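Local coordinates for diheme cytochrome c (Shewanella baltica, PDB 3U99), which binds two covalently attached c-type hemes, each with two axial histidines on its iron, and probably serves in electron transfer, at residues A[10-15]-A[62-67]; A[113-118]-A[139-144]. All coordinates share one frame; numbering follows the deposited sequence. Where two conformers were deposited one is given.

Contact 1 of 2, residues A[10-15]-A[62-67]; sequences PQNAEY and EEYLVQ
Tyr64 reaches out from helix 55-67 and sets its ring against Asn12, Gln11 and Tyr15. Its CG lies anti to the backbone N (chi1 172°), which carries the ring off the helix toward the turn ahead of helix 13-19. Asn12 CA stands over one face of that ring, 4.3 Å from the centroid, the geometry of a CH-pi contact, and Asn12 CB comes within 3.3 Å of Tyr64 OH. Nearer the root of the ring, Gln11 O lies 3.6 Å from Tyr64 CD1, approaching obliquely.

Tyr15 meets the same ring from the helix that follows. The side chains cross at about a right angle, yet the two ring planes are inclined by only 31° with centroids 5.4 Å apart, an oblique pair, closest at Tyr15 CD2 and Tyr64 CE2, 3.9 Å apart. Helix 13-19 ends at Cys19, one of the residues that bond covalently to a heme, and Tyr15 and Leu65 both line a heme c pocket of this cytochrome c fold. Leu65 presses CD2 against the Tyr15 ring, 3.6 Å from Tyr15 CE1, with CG anti to the carbonyl carbon (chi1 -74°), which swings the methyl end toward Tyr15. The hydroxyl of Tyr15 is held by Tyr26 O, which fixes the ring's outer end. The Tyr64 ring also stacks with His68, one turn on in the chain.

Contact 2 of 2, residues A[113-118]-A[139-144]; sequences PKVGSF and NIPGFG. With HEC (heme c), chain B.
Lys114 and Pro141 meet through their beta carbons, CB to CB at 3.8 Å, and with Val115 they bury most of the surface shared by the two segments. The Lys114 chain then runs past the proline, and its CD comes to 3.8 Å from Gly142 N; the contact is made by the aliphatic part of the side chain. Val115 takes the other end of the pyrrolidine ring: CG2 lies 3.8 Å from Pro141 CD, the two side chains crossing at about a right angle. The two branches of Val115 divide the work. CG1, anti to the backbone N (chi1 175°), points to the heme and stops 3.7 Å from HEC CBC, while CG2 faces the proline and, at longer range, Ile140. Pro141 belongs to the turn of a small antiparallel hairpin, 139-140 with 144-145, whose closure holds a classic beta bulge: Ile140 O accepts from both Phe143 N and Gly144 N. The amide of Asn112 bridges the segments, its ND2 bonding to Pro141 O and its OD1 to Lys114 N.

Further along, Phe118 stands edge-on over pyrrole ring C of the heme, its CD1 above HEC C2C at 3.5 Å. The ring also packs edge-to-face on His101, an axial ligand of this heme's iron. Replacing Phe118 by an alanine would probably leave the face of pyrrole ring C and the His101 ring without their aromatic neighbour. The backbone stays close too, with Phe118 O 3.3 Å from HEC CAB.

Followed from the N terminus, the chain first closes a loop at contact 1, where the turn leading into helix 13-19 meets the end of helix 55-67. The 46 residues between include helix 33-40 and the heme-binding Cys19, Cys22, His23 and His46. Contact 2 opens only after this, joining the loop beyond helix 95-101 to the hairpin begun by strand 139-140; its 20 intervening residues, none helical, include Cys121, Cys124 and His125. The contacts therefore stand in series, neither nested nor crossed. The centres of contact 1 and contact 2 are about 29 Å apart, on opposite sides of the chain's centre. The nearest atoms of contact 1 and contact 2 remain about 13 Å apart.

Contact 1 of 2, residues A[10-15]-A[62-67]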
loop_
_atom_site.group_PDB
_atom_site.type_symbol
_atom_site.label_atom_id
_atom_site.label_comp_id
_atom_site.label_asym_id
_atom_site.label_seq_id
_atom_site.Cartn_x
_atom_site.Cartn_y
_atom_site.Cartn_z
ATOM N N PRO A 10 -12.792 -12.513 -8.442
ATOM C CA PRO A 10 -11.912 -12.841 -7.318
ATOM C C PRO A 10 -12.323 -12.139 -6.035
ATOM O O PRO A 10 -13.032 -11.135 -6.029
ATOM C CB PRO A 10 -10.541 -12.320 -7.694
ATOM C CG PRO A 10 -10.858 -11.332 -8.790
ATOM C CD PRO A 10 -12.123 -11.767 -9.486
ATOM N N GLN A 11 -11.766 -12.647 -4.940
ATOM C CA GLN A 11 -12.112 -12.159 -3.622
ATOM C C GLN A 11 -11.759 -10.708 -3.379
ATOM O O GLN A 11 -12.376 -10.052 -2.545
ATOM C CB GLN A 11 -11.427 -13.001 -2.526
ATOM C CG GLN A 11 -11.966 -14.441 -2.438
ATOM C CD GLN A 11 -11.013 -15.205 -1.546
ATOM O OE1 GLN A 11 -11.227 -15.291 -0.316
ATOM N NE2 GLN A 11 -9.976 -15.655 -2.202
ATOM N N ASN A 12 -10.731 -10.220 -4.060
ATOM C CA ASN A 12 -10.275 -8.848 -3.830
ATOM C C ASN A 12 -10.902 -7.850 -4.789
ATOM O O ASN A 12 -10.489 -6.719 -4.854
ATOM C CB ASN A 12 -8.738 -8.802 -3.962
ATOM C CG ASN A 12 -8.246 -9.129 -5.318
ATOM O OD1 ASN A 12 -8.933 -9.671 -6.139
ATOM N ND2 ASN A 12 -6.984 -8.747 -5.542
ATOM N N ALA A 13 -11.935 -8.242 -5.580
ATOM C CA ALA A 13 -12.465 -7.287 -6.573
ATOM C C ALA A 13 -13.021 -6.034 -5.953
ATOM O O ALA A 13 -12.690 -4.901 -6.366
ATOM C CB ALA A 13 -13.503 -8.025 -7.419
ATOM N N GLU A 14 -13.873 -6.132 -4.948
ATOM C CA GLU A 14 -14.434 -4.960 -4.283
ATOM C C GLU A 14 -13.338 -4.166 -3.605
ATOM O O GLU A 14 -13.329 -2.943 -3.664
ATOM C CB GLU A 14 -15.495 -5.410 -3.271
ATOM C CG GLU A 14 -16.162 -4.197 -2.570
ATOM C CD GLU A 14 -17.340 -4.602 -1.718
ATOM O OE1 GLU A 14 -17.309 -5.695 -1.076
ATOM O OE2 GLU A 14 -18.313 -3.825 -1.634
ATOM N N TYR A 15 -12.449 -4.832 -2.918
ATOM C CA TYR A 15 -11.324 -4.184 -2.291
ATOM C C TYR A 15 -10.521 -3.346 -3.264
ATOM O O TYR A 15 -10.134 -2.219 -2.984
ATOM C CB TYR A 15 -10.463 -5.289 -1.616
ATOM C CG TYR A 15 -9.183 -4.655 -1.074
ATOM C CD1 TYR A 15 -9.195 -3.808 0.009
ATOM C CD2 TYR A 15 -7.951 -4.876 -1.628
ATOM C CE1 TYR A 15 -8.050 -3.213 0.504
ATOM C CE2 TYR A 15 -6.766 -4.278 -1.170
ATOM C CZ TYR A 15 -6.835 -3.457 -0.092
ATOM O OH TYR A 15 -5.730 -2.843 0.430
ATOM N N GLU A 62 -13.109 -4.749 5.626
ATOM C CA GLU A 62 -12.418 -5.137 6.836
ATOM C C GLU A 62 -12.297 -6.646 6.909
ATOM O O GLU A 62 -11.250 -7.197 7.239
ATOM C CB GLU A 62 -13.146 -4.590 8.054
ATOM C CG GLU A 62 -12.408 -4.929 9.348
ATOM C CD GLU A 62 -12.950 -4.171 10.540
ATOM O OE1 GLU A 62 -12.990 -2.911 10.567
ATOM O OE2 GLU A 62 -13.300 -4.933 11.513
ATOM N N GLU A 63 -13.407 -7.337 6.609
ATOM C CA GLU A 63 -13.387 -8.779 6.696
ATOM C C GLU A 63 -12.402 -9.385 5.673
ATOM O O GLU A 63 -11.666 -10.328 6.008
ATOM C CB GLU A 63 -14.807 -9.291 6.476
ATOM C CG GLU A 63 -15.758 -9.049 7.634
ATOM C CD GLU A 63 -15.513 -10.109 8.700
ATOM O OE1 GLU A 63 -14.393 -10.653 8.776
ATOM O OE2 GLU A 63 -16.475 -10.436 9.439
ATOM N N TYR A 64 -12.326 -8.843 4.496
ATOM C CA TYR A 64 -11.390 -9.277 3.463
ATOM C C TYR A 64 -9.964 -9.083 3.999
ATOM O O TYR A 64 -9.118 -9.966 3.910
ATOM C CB TYR A 64 -11.656 -8.478 2.142
ATOM C CG TYR A 64 -10.510 -8.839 1.208
ATOM C CD1 TYR A 64 -10.432 -10.048 0.543
ATOM C CD2 TYR A 64 -9.458 -7.945 1.001
ATOM C CE1 TYR A 64 -9.344 -10.348 -0.311
ATOM C CE2 TYR A 64 -8.360 -8.242 0.214
ATOM C CZ TYR A 64 -8.308 -9.454 -0.450
ATOM O OH TYR A 64 -7.235 -9.737 -1.210
ATOM N N LEU A 65 -9.645 -7.885 4.500
ATOM C CA LEU A 65 -8.290 -7.570 4.911
ATOM C C LEU A 65 -7.881 -8.416 6.081
ATOM O O LEU A 65 -6.749 -8.876 6.116
ATOM C CB LEU A 65 -8.218 -6.069 5.232
ATOM C CG LEU A 65 -8.241 -5.126 4.026
ATOM C CD1 LEU A 65 -8.425 -3.668 4.463
ATOM C CD2 LEU A 65 -6.965 -5.230 3.227
ATOM N N VAL A 66 -8.765 -8.585 7.064
ATOM C CA VAL A 66 -8.418 -9.391 8.221
ATOM C C VAL A 66 -8.144 -10.818 7.821
ATOM O O VAL A 66 -7.168 -11.433 8.260
ATOM C CB VAL A 66 -9.534 -9.260 9.258
ATOM C CG1 VAL A 66 -9.354 -10.369 10.300
ATOM C CG2 VAL A 66 -9.526 -7.876 9.906
ATOM N N GLN A 67 -9.006 -11.393 6.993
ATOM C CA GLN A 67 -8.835 -12.795 6.600
ATOM C C GLN A 67 -7.551 -13.055 5.850
ATOM O O GLN A 67 -6.932 -14.092 6.013
ATOM C CB GLN A 67 -10.065 -13.184 5.770
ATOM C CG GLN A 67 -9.996 -14.590 5.271
ATOM C CD GLN A 67 -10.123 -15.606 6.419
ATOM O OE1 GLN A 67 -10.834 -15.378 7.392
ATOM N NE2 GLN A 67 -9.413 -16.742 6.315
#

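Contact 2 of 2, residues A[113-118]-A[139-144]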
loop_
_atom_site.group_PDB
_atom_site.type_symbol
_atom_site.label_atom_id
_atom_site.label_comp_id
_atom_site.label_asym_id
_atom_site.label_seq_id
_atom_site.Cartn_x
_atom_site.Cartn_y
_atom_site.Cartn_z
ATOM N N PRO A 113 10.642 14.274 -7.963
ATOM C CA PRO A 113 9.275 14.696 -8.191
ATOM C C PRO A 113 8.430 13.614 -8.841
ATOM O O PRO A 113 7.192 13.649 -8.781
ATOM C CB PRO A 113 9.392 15.932 -9.105
ATOM C CG PRO A 113 10.831 16.160 -9.356
ATOM C CD PRO A 113 11.628 15.136 -8.625
ATOM N N LYS A 114 9.105 12.651 -9.468
ATOM C CA LYS A 114 8.298 11.602 -10.100
ATOM C C LYS A 114 7.921 10.537 -9.110
ATOM O O LYS A 114 7.177 9.632 -9.421
ATOM C CB LYS A 114 9.094 11.030 -11.252
ATOM C CG LYS A 114 9.626 12.030 -12.292
ATOM C CD LYS A 114 10.450 11.233 -13.310
ATOM C CE LYS A 114 10.926 12.040 -14.495
ATOM N NZ LYS A 114 11.829 13.105 -13.924
ATOM N N VAL A 115 8.363 10.511 -7.927
ATOM C CA VAL A 115 8.111 9.591 -6.804
ATOM C C VAL A 115 7.568 10.327 -5.533
ATOM O O VAL A 115 6.431 10.146 -5.152
ATOM C CB VAL A 115 9.420 8.804 -6.471
ATOM C CG1 VAL A 115 9.275 7.941 -5.272
ATOM C CG2 VAL A 115 9.847 7.983 -7.694
ATOM N N GLY A 116 8.372 11.125 -4.850
ATOM C CA GLY A 116 7.996 11.956 -3.729
ATOM C C GLY A 116 7.882 11.283 -2.386
ATOM O O GLY A 116 8.217 11.903 -1.398
ATOM N N SER A 117 7.426 10.045 -2.350
ATOM C CA SER A 117 7.411 9.263 -1.146
ATOM C C SER A 117 7.270 7.823 -1.533
ATOM O O SER A 117 7.010 7.474 -2.667
ATOM C CB SER A 117 6.243 9.756 -0.321
ATOM O OG SER A 117 5.056 9.381 -0.876
ATOM N N PHE A 118 7.493 6.958 -0.540
ATOM C CA PHE A 118 7.380 5.540 -0.806
ATOM C C PHE A 118 5.973 4.999 -0.869
ATOM O O PHE A 118 5.777 3.841 -1.215
ATOM C CB PHE A 118 8.100 4.845 0.345
ATOM C CG PHE A 118 9.599 4.805 0.241
ATOM C CD1 PHE A 118 10.224 4.140 -0.766
ATOM C CD2 PHE A 118 10.360 5.408 1.193
ATOM C CE1 PHE A 118 11.591 4.102 -0.888
ATOM C CE2 PHE A 118 11.755 5.406 1.105
ATOM C CZ PHE A 118 12.353 4.716 0.083
ATOM N N ASN A 139 11.980 -0.424 -11.085
ATOM C CA ASN A 139 12.432 0.651 -11.991
ATOM C C ASN A 139 11.934 1.944 -11.389
ATOM O O ASN A 139 10.710 2.172 -11.406
ATOM C CB ASN A 139 11.893 0.390 -13.431
ATOM C CG ASN A 139 12.460 1.315 -14.480
ATOM O OD1 ASN A 139 12.611 0.997 -15.709
ATOM N ND2 ASN A 139 12.726 2.516 -14.124
ATOM N N ILE A 140 12.884 2.772 -10.956
ATOM C CA ILE A 140 12.601 4.034 -10.281
ATOM C C ILE A 140 12.472 5.152 -11.302
ATOM O O ILE A 140 13.407 5.401 -12.049
ATOM C CB ILE A 140 13.693 4.364 -9.265
ATOM C CG1 ILE A 140 13.787 3.250 -8.238
ATOM C CG2 ILE A 140 13.414 5.732 -8.679
ATOM C CD1 ILE A 140 14.674 3.619 -7.075
ATOM N N PRO A 141 11.317 5.789 -11.406
ATOM C CA PRO A 141 11.127 6.818 -12.431
ATOM C C PRO A 141 12.182 7.899 -12.261
ATOM O O PRO A 141 12.434 8.396 -11.207
ATOM C CB PRO A 141 9.747 7.394 -12.138
ATOM C CG PRO A 141 9.040 6.360 -11.343
ATOM C CD PRO A 141 10.094 5.534 -10.643
ATOM N N GLY A 142 12.781 8.212 -13.415
ATOM C CA GLY A 142 13.840 9.137 -13.534
ATOM C C GLY A 142 15.215 8.579 -13.313
ATOM O O GLY A 142 16.167 9.306 -13.605
ATOM N N PHE A 143 15.364 7.352 -12.837
ATOM C CA PHE A 143 16.608 6.707 -12.520
ATOM C C PHE A 143 16.822 5.379 -13.211
ATOM O O PHE A 143 17.984 4.983 -13.415
ATOM C CB PHE A 143 16.734 6.506 -11.016
ATOM C CG PHE A 143 16.955 7.850 -10.282
ATOM C CD1 PHE A 143 18.223 8.293 -9.953
ATOM C CD2 PHE A 143 15.892 8.656 -9.954
ATOM C CE1 PHE A 143 18.388 9.508 -9.321
ATOM C CE2 PHE A 143 16.049 9.880 -9.330
ATOM C CZ PHE A 143 17.315 10.339 -9.021
ATOM N N GLY A 144 15.798 4.664 -13.589
ATOM C CA GLY A 144 15.913 3.396 -14.281
ATOM C C GLY A 144 15.835 2.208 -13.368
ATOM O O GLY A 144 15.558 2.243 -12.158
HETATM FE FE HEC B . 10.054 -1.275 -2.562
HETATM C CHA HEC B . 12.531 -3.593 -2.519
HETATM C CHB HEC B . 7.971 -3.443 -1.028
HETATM C CHC HEC B . 7.678 1.217 -2.367
HETATM C CHD HEC B . 12.048 0.762 -4.384
HETATM N NA HEC B . 10.188 -3.173 -1.955
HETATM C C1A HEC B . 11.277 -3.988 -1.997
HETATM C C2A HEC B . 10.985 -5.298 -1.489
HETATM C C3A HEC B . 9.706 -5.255 -1.073
HETATM C C4A HEC B . 9.200 -3.914 -1.347
HETATM C CMA HEC B . 8.864 -6.374 -0.462
HETATM C CAA HEC B . 11.916 -6.479 -1.484
HETATM C CBA HEC B . 12.021 -7.007 -2.905
HETATM C CGA HEC B . 12.966 -8.173 -3.125
HETATM O O1A HEC B . 13.284 -8.832 -2.082
HETATM O O2A HEC B . 13.287 -8.624 -4.227
HETATM N NB HEC B . 8.177 -1.170 -1.818
HETATM C C1B HEC B . 7.473 -2.191 -1.183
HETATM C C2B HEC B . 6.204 -1.687 -0.833
HETATM C C3B HEC B . 6.160 -0.396 -1.172
HETATM C C4B HEC B . 7.375 -0.059 -1.826
HETATM C CMB HEC B . 5.146 -2.591 -0.164
HETATM C CAB HEC B . 5.000 0.617 -1.089
HETATM C CBB HEC B . 4.365 0.686 0.370
HETATM N NC HEC B . 9.900 0.630 -3.218
HETATM C C1C HEC B . 8.865 1.455 -3.056
HETATM C C2C HEC B . 9.024 2.677 -3.754
HETATM C C3C HEC B . 10.266 2.523 -4.359
HETATM C C4C HEC B . 10.785 1.261 -4.041
HETATM C CMC HEC B . 8.027 3.791 -3.893
HETATM C CAC HEC B . 10.925 3.483 -5.327
HETATM C CBC HEC B . 11.308 4.843 -4.743
HETATM N ND HEC B . 11.933 -1.375 -3.276
HETATM C C1D HEC B . 12.548 -0.410 -4.007
HETATM C C2D HEC B . 13.898 -0.815 -4.290
HETATM C C3D HEC B . 14.106 -2.014 -3.693
HETATM C C4D HEC B . 12.802 -2.367 -3.089
HETATM C CMD HEC B . 14.896 0.008 -5.067
HETATM C CAD HEC B . 15.390 -2.818 -3.721
HETATM C CBD HEC B . 16.319 -2.221 -2.612
HETATM C CGD HEC B . 17.775 -2.662 -2.715
HETATM O O1D HEC B . 17.661 -4.018 -2.915
HETATM O O2D HEC B . 18.562 -2.074 -1.825
#